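Local coordinates for Lic11098 (Leptospira interrogans serogroup Icterohaemorrhagiae serovar copenhageni, PDB 4U08), which is of unknown function but, as a leucine-rich repeat protein of a pathogen, is a putative virulence factor that may act by binding other molecules, at residues N159-G164 with N182-G187; R10-A15 with R23-S28; L357-K362 with I382-K387; N76-L81 with L94-N99. All blocks are in the same frame, centred on the assembly; numbering follows the deposited sequence.

Interaction 1 of 4, residues N159-G164 with N182-G187; sequences NLESLG and NLESLG. With CA (calcium ion), chain H.
Strands 162-164 and 185-187 run parallel, their axes 4.9 Å from each other at closest approach, pairing Ser162 with Ser185 and Leu163 with Leu186 as neighbouring strands of a leucine-rich repeat solenoid. Glu161 O takes two donors at once, Glu184 N at 2.8 Å and Ser185 N at 3.0 Å. Farther along, Leu163 N gives to Ser185 O, and Gly187 N gives to Leu163 O in a nearly straight bond (178° at the hydrogen). Inside the coil, equivalent leucines lie side by side and point the same way: Leu160 beside Leu183, and Leu163 beside Leu186, whose CD1 is 3.9 Å from Leu163 CD2. Leu183 CD1 also touches Leu163 CB. Outside, Glu161 and Glu184 extend alongside each other, CG anti to the carbonyl carbon in both, and their carboxylates stack with planes 23° apart. Calcium lies 2.6 Å from Glu161 OE2 and 2.9 Å from Glu184 OE1, and a water is a further ligand. With the facing oxygens, Glu161 OE2 and Glu184 OE1, only 4.1 Å apart, the shared calcium probably offsets the like charges, tying consecutive repeats by their side chains as well as their backbones.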
loop_
_atom_site.group_PDB
_atom_site.type_symbol
_atom_site.label_atom_id
_atom_site.label_comp_id
_atom_site.label_asym_id
_atom_site.label_seq_id
_atom_site.Cartn_x
_atom_site.Cartn_y
_atom_site.Cartn_z
ATOM N N ASN A 159 5.856 -17.384 9.219
ATOM C CA ASN A 159 6.348 -17.250 7.851
ATOM C C ASN A 159 5.626 -16.193 7.006
ATOM O O ASN A 159 5.987 -16.017 5.851
ATOM C CB ASN A 159 6.275 -18.616 7.136
ATOM C CG ASN A 159 7.541 -19.415 7.190
ATOM O OD1 ASN A 159 8.424 -19.197 8.031
ATOM N ND2 ASN A 159 7.644 -20.369 6.284
ATOM N N LEU A 160 4.591 -15.526 7.555
ATOM C CA LEU A 160 3.800 -14.553 6.806
ATOM C C LEU A 160 4.621 -13.356 6.360
ATOM O O LEU A 160 5.341 -12.749 7.153
ATOM C CB LEU A 160 2.547 -14.116 7.588
ATOM C CG LEU A 160 1.390 -13.559 6.773
ATOM C CD1 LEU A 160 0.731 -14.658 5.904
ATOM C CD2 LEU A 160 0.352 -12.901 7.688
ATOM N N GLU A 161 4.523 -13.057 5.076
ATOM C CA GLU A 161 5.239 -11.958 4.420
ATOM C C GLU A 161 4.307 -10.850 3.974
ATOM O O GLU A 161 4.727 -9.702 3.978
ATOM C CB GLU A 161 6.031 -12.487 3.220
ATOM C CG GLU A 161 7.307 -13.191 3.642
ATOM C CD GLU A 161 8.036 -13.942 2.547
ATOM O OE1 GLU A 161 8.847 -14.830 2.894
ATOM O OE2 GLU A 161 7.782 -13.671 1.351
ATOM N N SER A 162 3.072 -11.175 3.552
ATOM C CA SER A 162 2.101 -10.169 3.133
ATOM C C SER A 162 0.771 -10.458 3.794
ATOM O O SER A 162 0.262 -11.583 3.701
ATOM C CB SER A 162 1.907 -10.136 1.620
ATOM O OG SER A 162 3.124 -10.033 0.904
ATOM N N LEU A 163 0.198 -9.425 4.417
ATOM C CA LEU A 163 -1.092 -9.497 5.098
ATOM C C LEU A 163 -1.960 -8.344 4.607
ATOM O O LEU A 163 -1.591 -7.177 4.779
ATOM C CB LEU A 163 -0.882 -9.419 6.625
ATOM C CG LEU A 163 -2.147 -9.406 7.494
ATOM C CD1 LEU A 163 -3.025 -10.674 7.242
ATOM C CD2 LEU A 163 -1.780 -9.286 8.953
ATOM N N GLY A 164 -3.067 -8.682 3.965
ATOM C CA GLY A 164 -4.015 -7.705 3.454
ATOM C C GLY A 164 -5.256 -7.664 4.324
ATOM O O GLY A 164 -5.971 -8.658 4.421
ATOM N N ASN A 182 8.577 -11.900 10.027
ATOM C CA ASN A 182 8.891 -11.986 8.619
ATOM C C ASN A 182 8.003 -11.105 7.752
ATOM O O ASN A 182 8.153 -11.119 6.538
ATOM C CB ASN A 182 8.860 -13.437 8.142
ATOM C CG ASN A 182 10.083 -14.216 8.571
ATOM O OD1 ASN A 182 11.228 -13.821 8.320
ATOM N ND2 ASN A 182 9.874 -15.315 9.276
ATOM N N LEU A 183 7.050 -10.354 8.355
ATOM C CA LEU A 183 6.122 -9.535 7.566
ATOM C C LEU A 183 6.846 -8.437 6.792
ATOM O O LEU A 183 7.659 -7.718 7.365
ATOM C CB LEU A 183 4.985 -8.949 8.449
ATOM C CG LEU A 183 3.699 -8.510 7.716
ATOM C CD1 LEU A 183 2.915 -9.699 7.144
ATOM C CD2 LEU A 183 2.801 -7.695 8.634
ATOM N N GLU A 184 6.581 -8.352 5.501
ATOM C CA GLU A 184 7.195 -7.347 4.627
ATOM C C GLU A 184 6.179 -6.322 4.156
ATOM O O GLU A 184 6.541 -5.165 3.910
ATOM C CB GLU A 184 7.858 -8.003 3.415
ATOM C CG GLU A 184 9.036 -8.884 3.805
ATOM C CD GLU A 184 9.612 -9.741 2.697
ATOM O OE1 GLU A 184 9.013 -9.782 1.599
ATOM O OE2 GLU A 184 10.660 -10.384 2.931
ATOM N N SER A 185 4.913 -6.744 4.002
ATOM C CA SER A 185 3.853 -5.856 3.538
ATOM C C SER A 185 2.614 -5.971 4.426
ATOM O O SER A 185 2.103 -7.069 4.651
ATOM C CB SER A 185 3.517 -6.154 2.082
ATOM O OG SER A 185 2.503 -5.291 1.611
ATOM N N LEU A 186 2.129 -4.843 4.912
ATOM C CA LEU A 186 0.928 -4.801 5.762
ATOM C C LEU A 186 -0.080 -3.818 5.160
ATOM O O LEU A 186 0.179 -2.628 5.129
ATOM C CB LEU A 186 1.304 -4.438 7.223
ATOM C CG LEU A 186 0.145 -4.292 8.246
ATOM C CD1 LEU A 186 -0.788 -5.537 8.252
ATOM C CD2 LEU A 186 0.684 -4.003 9.624
ATOM N N GLY A 187 -1.199 -4.336 4.666
ATOM C CA GLY A 187 -2.238 -3.520 4.038
ATOM C C GLY A 187 -3.405 -3.259 4.973
ATOM O O GLY A 187 -4.190 -4.167 5.245
HETATM CA CA CA H . 9.104 -12.024 -0.159
HETATM O O HOH W 1 5.768 -13.082 9.762
HETATM O O HOH W 2 10.108 -9.818 -1.179
#

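Interaction 2 of 4, residues R10-A15 with R23-S28; sequences RNITEA and RILNLS
Arg10 reaches Asn26 and Ser28 because its CG stands anti to the backbone N and the chain then bends about CB-CG (chi2 92°), laying CD and the guanidinium along the end of strand 24-26. This is the N-terminal end of the leucine-rich repeat solenoid, where the short helix 12-17 follows strand 8-9 and packs beside strand 24-26. The guanidinium turns its rim to two backbone carbonyls, which lie roughly level with it. Arg10 NE is 3.1 Å from Asn26 O, and Arg10 NH2 is 2.8 Å from Ser28 O, but angles of 127° and 129° at the hydrogens make both bonds weak. Asn26 O is also approached by the backbone of Arg10, through a CA-H...O contact of 3.3 Å from Arg10 CA. The Arg10 and Asn26 side chains run side by side, their flat ends inclined to one another.

Beneath this polar strip the contact is apolar. Leu25 turns CD1 to Ala15 CB, on the inner side of the helix, at 3.9 Å. Its other methyl, CD2, faces Ile12 CD1, while Leu27 CD1 lies near Ile12 CB. Tyr9 of strand 8-9 also touches Ala15 and Leu25, joining the strand to the same cluster. At the start of the helix Asn11 is the N-cap: its OD1 accepts weakly from Thr13 N and Glu14 N, and Ala15 N bonds to Asn11 O within the first turn. Next to this cap, Leu27 CD2 comes to 3.4 Å from Arg10 O.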
loop_
_atom_site.group_PDB
_atom_site.type_symbol
_atom_site.label_atom_id
_atom_site.label_comp_id
_atom_site.label_asym_id
_atom_site.label_seq_id
_atom_site.Cartn_x
_atom_site.Cartn_y
_atom_site.Cartn_z
ATOM N N ARG A 10 -10.091 -28.221 -21.084
ATOM C CA ARG A 10 -10.994 -27.079 -20.925
ATOM C C ARG A 10 -12.444 -27.594 -20.780
ATOM O O ARG A 10 -13.373 -26.807 -20.567
ATOM C CB ARG A 10 -10.839 -26.127 -22.136
ATOM C CG ARG A 10 -11.476 -24.747 -21.979
ATOM C CD ARG A 10 -10.527 -23.701 -21.419
ATOM N NE ARG A 10 -11.250 -22.667 -20.674
ATOM C CZ ARG A 10 -11.732 -21.550 -21.209
ATOM N NH1 ARG A 10 -11.567 -21.298 -22.503
ATOM N NH2 ARG A 10 -12.386 -20.676 -20.457
ATOM N N ASN A 11 -12.611 -28.931 -20.856
ATOM C CA ASN A 11 -13.904 -29.612 -20.807
ATOM C C ASN A 11 -13.834 -30.822 -19.874
ATOM O O ASN A 11 -13.026 -31.724 -20.104
ATOM C CB ASN A 11 -14.296 -30.032 -22.231
ATOM C CG ASN A 11 -15.739 -30.426 -22.390
ATOM O OD1 ASN A 11 -16.144 -31.538 -22.038
ATOM N ND2 ASN A 11 -16.541 -29.530 -22.948
ATOM N N ILE A 12 -14.679 -30.831 -18.822
ATOM C CA ILE A 12 -14.732 -31.892 -17.807
ATOM C C ILE A 12 -15.148 -33.257 -18.417
ATOM O O ILE A 12 -14.587 -34.278 -18.010
ATOM C CB ILE A 12 -15.575 -31.480 -16.561
ATOM C CG1 ILE A 12 -15.382 -32.479 -15.388
ATOM C CG2 ILE A 12 -17.056 -31.229 -16.886
ATOM C CD1 ILE A 12 -15.529 -31.889 -13.979
ATOM N N THR A 13 -16.062 -33.270 -19.419
ATOM C CA THR A 13 -16.492 -34.507 -20.091
ATOM C C THR A 13 -15.302 -35.164 -20.798
ATOM O O THR A 13 -15.095 -36.372 -20.648
ATOM C CB THR A 13 -17.711 -34.251 -21.002
ATOM O OG1 THR A 13 -18.771 -33.693 -20.220
ATOM C CG2 THR A 13 -18.207 -35.516 -21.700
ATOM N N GLU A 14 -14.499 -34.353 -21.521
ATOM C CA GLU A 14 -13.293 -34.795 -22.225
ATOM C C GLU A 14 -12.235 -35.253 -21.226
ATOM O O GLU A 14 -11.585 -36.275 -21.452
ATOM C CB GLU A 14 -12.736 -33.664 -23.109
ATOM C CG GLU A 14 -13.599 -33.325 -24.316
ATOM C CD GLU A 14 -13.757 -34.442 -25.330
ATOM O OE1 GLU A 14 -12.769 -34.750 -26.034
ATOM O OE2 GLU A 14 -14.867 -35.013 -25.412
ATOM N N ALA A 15 -12.085 -34.506 -20.109
ATOM C CA ALA A 15 -11.136 -34.805 -19.033
ATOM C C ALA A 15 -11.459 -36.145 -18.384
ATOM O O ALA A 15 -10.545 -36.902 -18.059
ATOM C CB ALA A 15 -11.152 -33.696 -17.989
ATOM N N ARG A 23 -3.741 -32.780 -15.987
ATOM C CA ARG A 23 -2.828 -32.063 -15.086
ATOM C C ARG A 23 -3.372 -30.667 -14.799
ATOM O O ARG A 23 -3.225 -30.158 -13.686
ATOM C CB ARG A 23 -1.412 -31.994 -15.658
ATOM C CG ARG A 23 -0.773 -33.363 -15.862
ATOM C CD ARG A 23 0.621 -33.451 -15.283
ATOM N NE ARG A 23 0.595 -33.772 -13.857
ATOM C CZ ARG A 23 0.621 -35.005 -13.360
ATOM N NH1 ARG A 23 0.663 -36.056 -14.171
ATOM N NH2 ARG A 23 0.601 -35.197 -12.048
ATOM N N ILE A 24 -4.009 -30.058 -15.807
ATOM C CA ILE A 24 -4.621 -28.739 -15.704
ATOM C C ILE A 24 -6.030 -28.816 -16.267
ATOM O O ILE A 24 -6.212 -29.230 -17.419
ATOM C CB ILE A 24 -3.791 -27.616 -16.418
ATOM C CG1 ILE A 24 -2.356 -27.489 -15.849
ATOM C CG2 ILE A 24 -4.539 -26.272 -16.386
ATOM C CD1 ILE A 24 -1.354 -26.766 -16.792
ATOM N N LEU A 25 -7.017 -28.394 -15.469
ATOM C CA LEU A 25 -8.406 -28.315 -15.905
ATOM C C LEU A 25 -8.863 -26.872 -15.766
ATOM O O LEU A 25 -8.963 -26.346 -14.650
ATOM C CB LEU A 25 -9.332 -29.294 -15.148
ATOM C CG LEU A 25 -10.807 -29.314 -15.587
ATOM C CD1 LEU A 25 -10.965 -29.884 -17.001
ATOM C CD2 LEU A 25 -11.652 -30.094 -14.612
ATOM N N ASN A 26 -9.097 -26.229 -16.909
ATOM C CA ASN A 26 -9.513 -24.840 -16.981
ATOM C C ASN A 26 -10.984 -24.736 -17.354
ATOM O O ASN A 26 -11.334 -24.870 -18.524
ATOM C CB ASN A 26 -8.619 -24.045 -17.968
ATOM C CG ASN A 26 -8.797 -22.534 -17.936
ATOM O OD1 ASN A 26 -8.053 -21.791 -18.577
ATOM N ND2 ASN A 26 -9.785 -22.032 -17.219
ATOM N N LEU A 27 -11.835 -24.447 -16.363
ATOM C CA LEU A 27 -13.273 -24.299 -16.590
ATOM C C LEU A 27 -13.753 -22.871 -16.346
ATOM O O LEU A 27 -14.961 -22.663 -16.199
ATOM C CB LEU A 27 -14.084 -25.301 -15.732
ATOM C CG LEU A 27 -13.765 -26.798 -15.860
ATOM C CD1 LEU A 27 -14.578 -27.610 -14.867
ATOM C CD2 LEU A 27 -14.015 -27.316 -17.270
ATOM N N SER A 28 -12.821 -21.881 -16.314
ATOM C CA SER A 28 -13.180 -20.479 -16.065
ATOM C C SER A 28 -14.150 -19.931 -17.108
ATOM O O SER A 28 -14.083 -20.332 -18.271
ATOM C CB SER A 28 -11.959 -19.558 -16.012
ATOM O OG SER A 28 -10.720 -20.103 -15.609
#

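Interaction 3 of 4, residues L357-K362 with I382-K387; sequences LPEEIK and IARIRK
A single carboxylate, that of Glu359, is held by two basic side chains from different parts of the chain: Arg384 of helix 379-388 and Lys362, one 3-10 turn farther along its own segment. The network joins the 3-10 segment 359-362 of the leucine-rich repeat solenoid to the helix near its C-terminal end. Arg384 grips the acid end-on with both terminal nitrogens, NH1 to Glu359 OE2 at 2.9 Å and NH2 to Glu359 OE1 at 3.0 Å. Both oxygens lie close to the guanidinium plane, yet the carboxylate is rotated 37° from that plane, and OE1 is met on its syn side well out of the carboxylate plane. The anti lone pair of OE1 remains for Lys362 NZ, 2.8 Å away, so this oxygen has two charged donors. Such a setting would be expected to stabilise the ionised carboxylate.

The two side chains reach one another by different routes. Arg384 is extended from CG to NE, whereas Glu359 bends at chi2 (59°) and presents its end across the arginine at about a right angle.

Behind the charges, apolar side chains join the same two elements. Ile361 CG2 faces Ile385 CG2, and Leu357 crosses Ile385 nearly perpendicularly, also touching the neighbouring Leu334. Leu357 CD1 is the meeting point here, 3.8 Å from Ile385 CD1.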
loop_
_atom_site.group_PDB
_atom_site.type_symbol
_atom_site.label_atom_id
_atom_site.label_comp_id
_atom_site.label_asym_id
_atom_site.label_seq_id
_atom_site.Cartn_x
_atom_site.Cartn_y
_atom_site.Cartn_z
ATOM N N LEU A 357 10.632 37.581 -7.867
ATOM C CA LEU A 357 11.377 36.316 -7.914
ATOM C C LEU A 357 12.860 36.627 -7.788
ATOM O O LEU A 357 13.307 37.623 -8.362
ATOM C CB LEU A 357 11.127 35.530 -9.216
ATOM C CG LEU A 357 9.701 34.983 -9.412
ATOM C CD1 LEU A 357 9.565 34.331 -10.761
ATOM C CD2 LEU A 357 9.321 33.999 -8.315
ATOM N N PRO A 358 13.658 35.820 -7.056
ATOM C CA PRO A 358 15.086 36.138 -6.964
ATOM C C PRO A 358 15.740 36.021 -8.335
ATOM O O PRO A 358 15.315 35.202 -9.159
ATOM C CB PRO A 358 15.613 35.102 -5.979
ATOM C CG PRO A 358 14.624 33.974 -6.028
ATOM C CD PRO A 358 13.311 34.615 -6.264
ATOM N N GLU A 359 16.727 36.875 -8.602
ATOM C CA GLU A 359 17.465 36.849 -9.876
ATOM C C GLU A 359 18.111 35.466 -10.107
ATOM O O GLU A 359 18.169 35.006 -11.251
ATOM C CB GLU A 359 18.543 37.953 -9.895
ATOM C CG GLU A 359 19.310 38.054 -11.214
ATOM C CD GLU A 359 18.529 38.341 -12.489
ATOM O OE1 GLU A 359 19.083 38.076 -13.580
ATOM O OE2 GLU A 359 17.409 38.899 -12.407
ATOM N N GLU A 360 18.520 34.796 -9.002
ATOM C CA GLU A 360 19.122 33.458 -8.965
ATOM C C GLU A 360 18.281 32.361 -9.640
ATOM O O GLU A 360 18.807 31.270 -9.850
ATOM C CB GLU A 360 19.485 33.060 -7.528
ATOM C CG GLU A 360 20.633 33.855 -6.921
ATOM C CD GLU A 360 20.287 35.191 -6.282
ATOM O OE1 GLU A 360 19.114 35.623 -6.368
ATOM O OE2 GLU A 360 21.194 35.799 -5.667
ATOM N N ILE A 361 16.998 32.635 -9.986
ATOM C CA ILE A 361 16.113 31.717 -10.714
ATOM C C ILE A 361 16.679 31.404 -12.114
ATOM O O ILE A 361 16.446 30.313 -12.645
ATOM C CB ILE A 361 14.625 32.195 -10.743
ATOM C CG1 ILE A 361 13.664 31.020 -10.978
ATOM C CG2 ILE A 361 14.381 33.352 -11.750
ATOM C CD1 ILE A 361 12.282 31.189 -10.376
ATOM N N LYS A 362 17.446 32.357 -12.692
ATOM C CA LYS A 362 18.105 32.201 -13.992
ATOM C C LYS A 362 19.123 31.054 -13.986
ATOM O O LYS A 362 19.467 30.553 -15.042
ATOM C CB LYS A 362 18.750 33.519 -14.450
ATOM C CG LYS A 362 20.057 33.892 -13.754
ATOM C CD LYS A 362 20.596 35.196 -14.347
ATOM C CE LYS A 362 21.726 35.799 -13.548
ATOM N NZ LYS A 362 21.768 37.282 -13.701
ATOM N N ILE A 382 8.317 38.960 -15.667
ATOM C CA ILE A 382 8.096 37.636 -16.246
ATOM C C ILE A 382 8.623 37.580 -17.693
ATOM O O ILE A 382 9.314 36.618 -18.054
ATOM C CB ILE A 382 6.605 37.233 -16.097
ATOM C CG1 ILE A 382 6.153 37.171 -14.595
ATOM C CG2 ILE A 382 6.268 35.929 -16.853
ATOM C CD1 ILE A 382 7.312 36.728 -13.445
ATOM N N ALA A 383 8.363 38.635 -18.504
ATOM C CA ALA A 383 8.891 38.683 -19.881
ATOM C C ALA A 383 10.422 38.513 -19.881
ATOM O O ALA A 383 10.960 37.760 -20.685
ATOM C CB ALA A 383 8.496 40.001 -20.559
ATOM N N ARG A 384 11.114 39.188 -18.951
ATOM C CA ARG A 384 12.552 39.122 -18.775
ATOM C C ARG A 384 12.955 37.701 -18.315
ATOM O O ARG A 384 13.939 37.155 -18.828
ATOM C CB ARG A 384 13.033 40.204 -17.776
ATOM C CG ARG A 384 14.506 40.450 -17.877
ATOM C CD ARG A 384 15.026 41.498 -16.906
ATOM N NE ARG A 384 16.437 41.211 -16.665
ATOM C CZ ARG A 384 16.880 40.450 -15.674
ATOM N NH1 ARG A 384 16.043 40.005 -14.745
ATOM N NH2 ARG A 384 18.166 40.144 -15.593
ATOM N N ILE A 385 12.211 37.096 -17.374
ATOM C CA ILE A 385 12.534 35.726 -16.943
ATOM C C ILE A 385 12.388 34.730 -18.116
ATOM O O ILE A 385 13.223 33.829 -18.262
ATOM C CB ILE A 385 11.766 35.307 -15.657
ATOM C CG1 ILE A 385 12.281 36.136 -14.473
ATOM C CG2 ILE A 385 11.933 33.818 -15.352
ATOM C CD1 ILE A 385 11.249 36.410 -13.394
ATOM N N ARG A 386 11.396 34.917 -18.972
ATOM C CA ARG A 386 11.239 34.049 -20.148
ATOM C C ARG A 386 12.528 33.998 -21.010
ATOM O O ARG A 386 12.910 32.922 -21.460
ATOM C CB ARG A 386 10.072 34.498 -21.012
ATOM C CG ARG A 386 8.729 34.114 -20.480
ATOM C CD ARG A 386 7.645 34.670 -21.400
ATOM N NE ARG A 386 6.342 34.832 -20.743
ATOM C CZ ARG A 386 5.541 33.822 -20.419
ATOM N NH1 ARG A 386 5.915 32.573 -20.647
ATOM N NH2 ARG A 386 4.374 34.054 -19.834
ATOM N N LYS A 387 13.201 35.155 -21.207
ATOM C CA LYS A 387 14.457 35.255 -21.965
ATOM C C LYS A 387 15.662 34.680 -21.165
ATOM O O LYS A 387 16.623 34.196 -21.763
ATOM C CB LYS A 387 14.706 36.708 -22.411
ATOM C CG LYS A 387 13.646 37.235 -23.378
ATOM C CD LYS A 387 13.899 38.682 -23.783
ATOM C CE LYS A 387 12.778 39.250 -24.623
ATOM N NZ LYS A 387 13.094 40.611 -25.140
#

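Interaction 4 of 4, residues N76-L81 with L94-N99; sequences NQLMAL and LKLYEN
Hydrogen bonds join Asn76 and Leu78 to the turn after strand 93-95. Asn76 N donates to Glu98 O, 3.2 Å away. Leu78 N gives to Asn99 OD1 at 3.0 Å, with an angle of 159° at the hydrogen, although the donor is tilted 24° from the carbonyl plane of the amide. The other end of that amide is also engaged: Asn99 ND2 donates to Leu96 O at 3.0 Å in a nearly straight bond, approaching from above the carbonyl plane, and also to Leu73 O of the preceding repeat. Asn99 CG is anti to its carbonyl carbon (chi1 -81°), which turns the amide inward beside Leu78.

Van der Waals packing surrounds this amide. Asn99 and Leu78 lie side by side, with Leu78 CB 3.4 Å from Asn99 OD1, and Asn76 CB presses against the same oxygen at 3.1 Å. Deeper in, Leu96 joins the leucine packing: its CD2 meets Leu78 CD1, where the side chains cross at about a right angle, and Leu81 CD2 tip to tip, each at 3.8 Å.

The equivalent Asn76 binds back to Leu55 N and Leu50 O, repeating the pattern one coil earlier. These are links of the asparagine row characteristic of leucine-rich repeats. Each buried amide supplies donors and an acceptor to backbone groups at the turn, consistent with the asparagine's role in this fold, so polar main chain can pass next to a hydrophobic interior and bind successive coils.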
loop_
_atom_site.group_PDB
_atom_site.type_symbol
_atom_site.label_atom_id
_atom_site.label_comp_id
_atom_site.label_asym_id
_atom_site.label_seq_id
_atom_site.Cartn_x
_atom_site.Cartn_y
_atom_site.Cartn_z
ATOM N N ASN A 76 -17.200 -16.367 -7.928
ATOM C CA ASN A 76 -18.311 -17.308 -7.950
ATOM C C ASN A 76 -19.291 -16.766 -6.918
ATOM O O ASN A 76 -19.212 -15.581 -6.574
ATOM C CB ASN A 76 -17.852 -18.727 -7.609
ATOM C CG ASN A 76 -17.294 -19.444 -8.782
ATOM O OD1 ASN A 76 -18.027 -19.996 -9.586
ATOM N ND2 ASN A 76 -15.987 -19.416 -8.923
ATOM N N GLN A 77 -20.205 -17.616 -6.420
ATOM C CA GLN A 77 -21.187 -17.218 -5.413
ATOM C C GLN A 77 -21.117 -18.212 -4.237
ATOM O O GLN A 77 -22.151 -18.500 -3.619
ATOM C CB GLN A 77 -22.598 -17.187 -6.041
ATOM C CG GLN A 77 -22.807 -16.129 -7.129
ATOM C CD GLN A 77 -24.018 -16.392 -8.002
ATOM O OE1 GLN A 77 -24.505 -17.525 -8.138
ATOM N NE2 GLN A 77 -24.512 -15.350 -8.654
ATOM N N LEU A 78 -19.888 -18.729 -3.927
ATOM C CA LEU A 78 -19.680 -19.746 -2.887
ATOM C C LEU A 78 -20.171 -19.288 -1.533
ATOM O O LEU A 78 -19.760 -18.232 -1.057
ATOM C CB LEU A 78 -18.228 -20.227 -2.797
ATOM C CG LEU A 78 -17.649 -20.954 -4.003
ATOM C CD1 LEU A 78 -16.188 -21.243 -3.780
ATOM C CD2 LEU A 78 -18.381 -22.259 -4.280
HETATM N N MSE A 79 -21.101 -20.059 -0.950
HETATM C CA MSE A 79 -21.723 -19.756 0.336
HETATM C C MSE A 79 -20.995 -20.440 1.486
HETATM O O MSE A 79 -21.071 -19.964 2.616
HETATM C CB MSE A 79 -23.210 -20.148 0.322
HETATM C CG MSE A 79 -23.983 -19.552 -0.841
HETATM SE SE MSE A 79 -25.642 -19.013 -0.374
HETATM C CE MSE A 79 -25.258 -17.762 0.825
ATOM N N ALA A 80 -20.287 -21.547 1.200
ATOM C CA ALA A 80 -19.553 -22.340 2.189
ATOM C C ALA A 80 -18.521 -23.225 1.520
ATOM O O ALA A 80 -18.638 -23.497 0.330
ATOM C CB ALA A 80 -20.523 -23.206 2.995
ATOM N N LEU A 81 -17.497 -23.644 2.276
ATOM C CA LEU A 81 -16.454 -24.560 1.826
ATOM C C LEU A 81 -16.712 -25.896 2.539
ATOM O O LEU A 81 -16.972 -25.878 3.743
ATOM C CB LEU A 81 -15.047 -24.068 2.232
ATOM C CG LEU A 81 -14.469 -22.808 1.582
ATOM C CD1 LEU A 81 -13.138 -22.449 2.233
ATOM C CD2 LEU A 81 -14.280 -22.985 0.079
ATOM N N LEU A 94 -4.752 -21.130 -2.592
ATOM C CA LEU A 94 -6.204 -21.212 -2.538
ATOM C C LEU A 94 -6.757 -19.827 -2.783
ATOM O O LEU A 94 -6.572 -18.934 -1.952
ATOM C CB LEU A 94 -6.682 -21.849 -1.203
ATOM C CG LEU A 94 -8.196 -21.919 -0.945
ATOM C CD1 LEU A 94 -8.935 -22.684 -2.037
ATOM C CD2 LEU A 94 -8.493 -22.512 0.452
ATOM N N LYS A 95 -7.402 -19.634 -3.944
ATOM C CA LYS A 95 -7.947 -18.337 -4.350
ATOM C C LYS A 95 -9.471 -18.312 -4.308
ATOM O O LYS A 95 -10.131 -18.968 -5.110
ATOM C CB LYS A 95 -7.385 -17.887 -5.721
ATOM C CG LYS A 95 -5.869 -17.680 -5.680
ATOM C CD LYS A 95 -5.289 -17.196 -7.001
ATOM C CE LYS A 95 -4.941 -15.727 -6.971
ATOM N NZ LYS A 95 -4.132 -15.322 -8.153
ATOM N N LEU A 96 -10.026 -17.556 -3.357
ATOM C CA LEU A 96 -11.466 -17.481 -3.134
ATOM C C LEU A 96 -11.987 -16.071 -3.144
ATOM O O LEU A 96 -13.069 -15.822 -2.600
ATOM C CB LEU A 96 -11.800 -18.150 -1.787
ATOM C CG LEU A 96 -11.634 -19.670 -1.740
ATOM C CD1 LEU A 96 -11.389 -20.140 -0.343
ATOM C CD2 LEU A 96 -12.839 -20.361 -2.317
ATOM N N TYR A 97 -11.238 -15.131 -3.765
ATOM C CA TYR A 97 -11.706 -13.756 -3.795
ATOM C C TYR A 97 -13.010 -13.619 -4.580
ATOM O O TYR A 97 -13.237 -14.347 -5.538
ATOM C CB TYR A 97 -10.622 -12.739 -4.234
ATOM C CG TYR A 97 -10.117 -12.846 -5.652
ATOM C CD1 TYR A 97 -10.749 -12.163 -6.690
ATOM C CD2 TYR A 97 -8.916 -13.491 -5.937
ATOM C CE1 TYR A 97 -10.254 -12.209 -7.995
ATOM C CE2 TYR A 97 -8.400 -13.528 -7.236
ATOM C CZ TYR A 97 -9.080 -12.895 -8.264
ATOM O OH TYR A 97 -8.585 -12.942 -9.548
ATOM N N GLU A 98 -13.880 -12.721 -4.120
ATOM C CA GLU A 98 -15.203 -12.436 -4.676
ATOM C C GLU A 98 -16.120 -13.674 -4.637
ATOM O O GLU A 98 -16.351 -14.347 -5.646
ATOM C CB GLU A 98 -15.148 -11.764 -6.068
ATOM C CG GLU A 98 -16.329 -10.844 -6.325
ATOM C CD GLU A 98 -16.361 -9.573 -5.496
ATOM O OE1 GLU A 98 -15.571 -8.649 -5.795
ATOM O OE2 GLU A 98 -17.179 -9.497 -4.552
ATOM N N ASN A 99 -16.569 -13.998 -3.422
ATOM C CA ASN A 99 -17.528 -15.051 -3.125
ATOM C C ASN A 99 -18.398 -14.546 -1.981
ATOM O O ASN A 99 -18.292 -13.372 -1.604
ATOM C CB ASN A 99 -16.822 -16.367 -2.800
ATOM C CG ASN A 99 -16.396 -17.105 -4.026
ATOM O OD1 ASN A 99 -17.224 -17.622 -4.767
ATOM N ND2 ASN A 99 -15.107 -17.149 -4.291
#

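In the fold
All four contacts belong to one leucine-rich repeat solenoid, sampled at both ends and along its length. Interactions 1, 2 and 4 reach its parallel strands; interaction 3, about 70 Å from interaction 2 between centres, instead joins a 3-10 segment to the helix near the C-terminal end. Interaction 4 is the most buried, combining leucine packing with asparagine bonds at the turn. Interaction 1, about 22 Å from it between centres, relies on regular strand pairing and adds a calcium ion on the partly exposed side. Interactions 2 and 3 lie at the two ends and both combine an arginine with apolar packing, but Arg10 bonds weakly to carbonyls whereas Arg384 forms a two-pronged salt bridge.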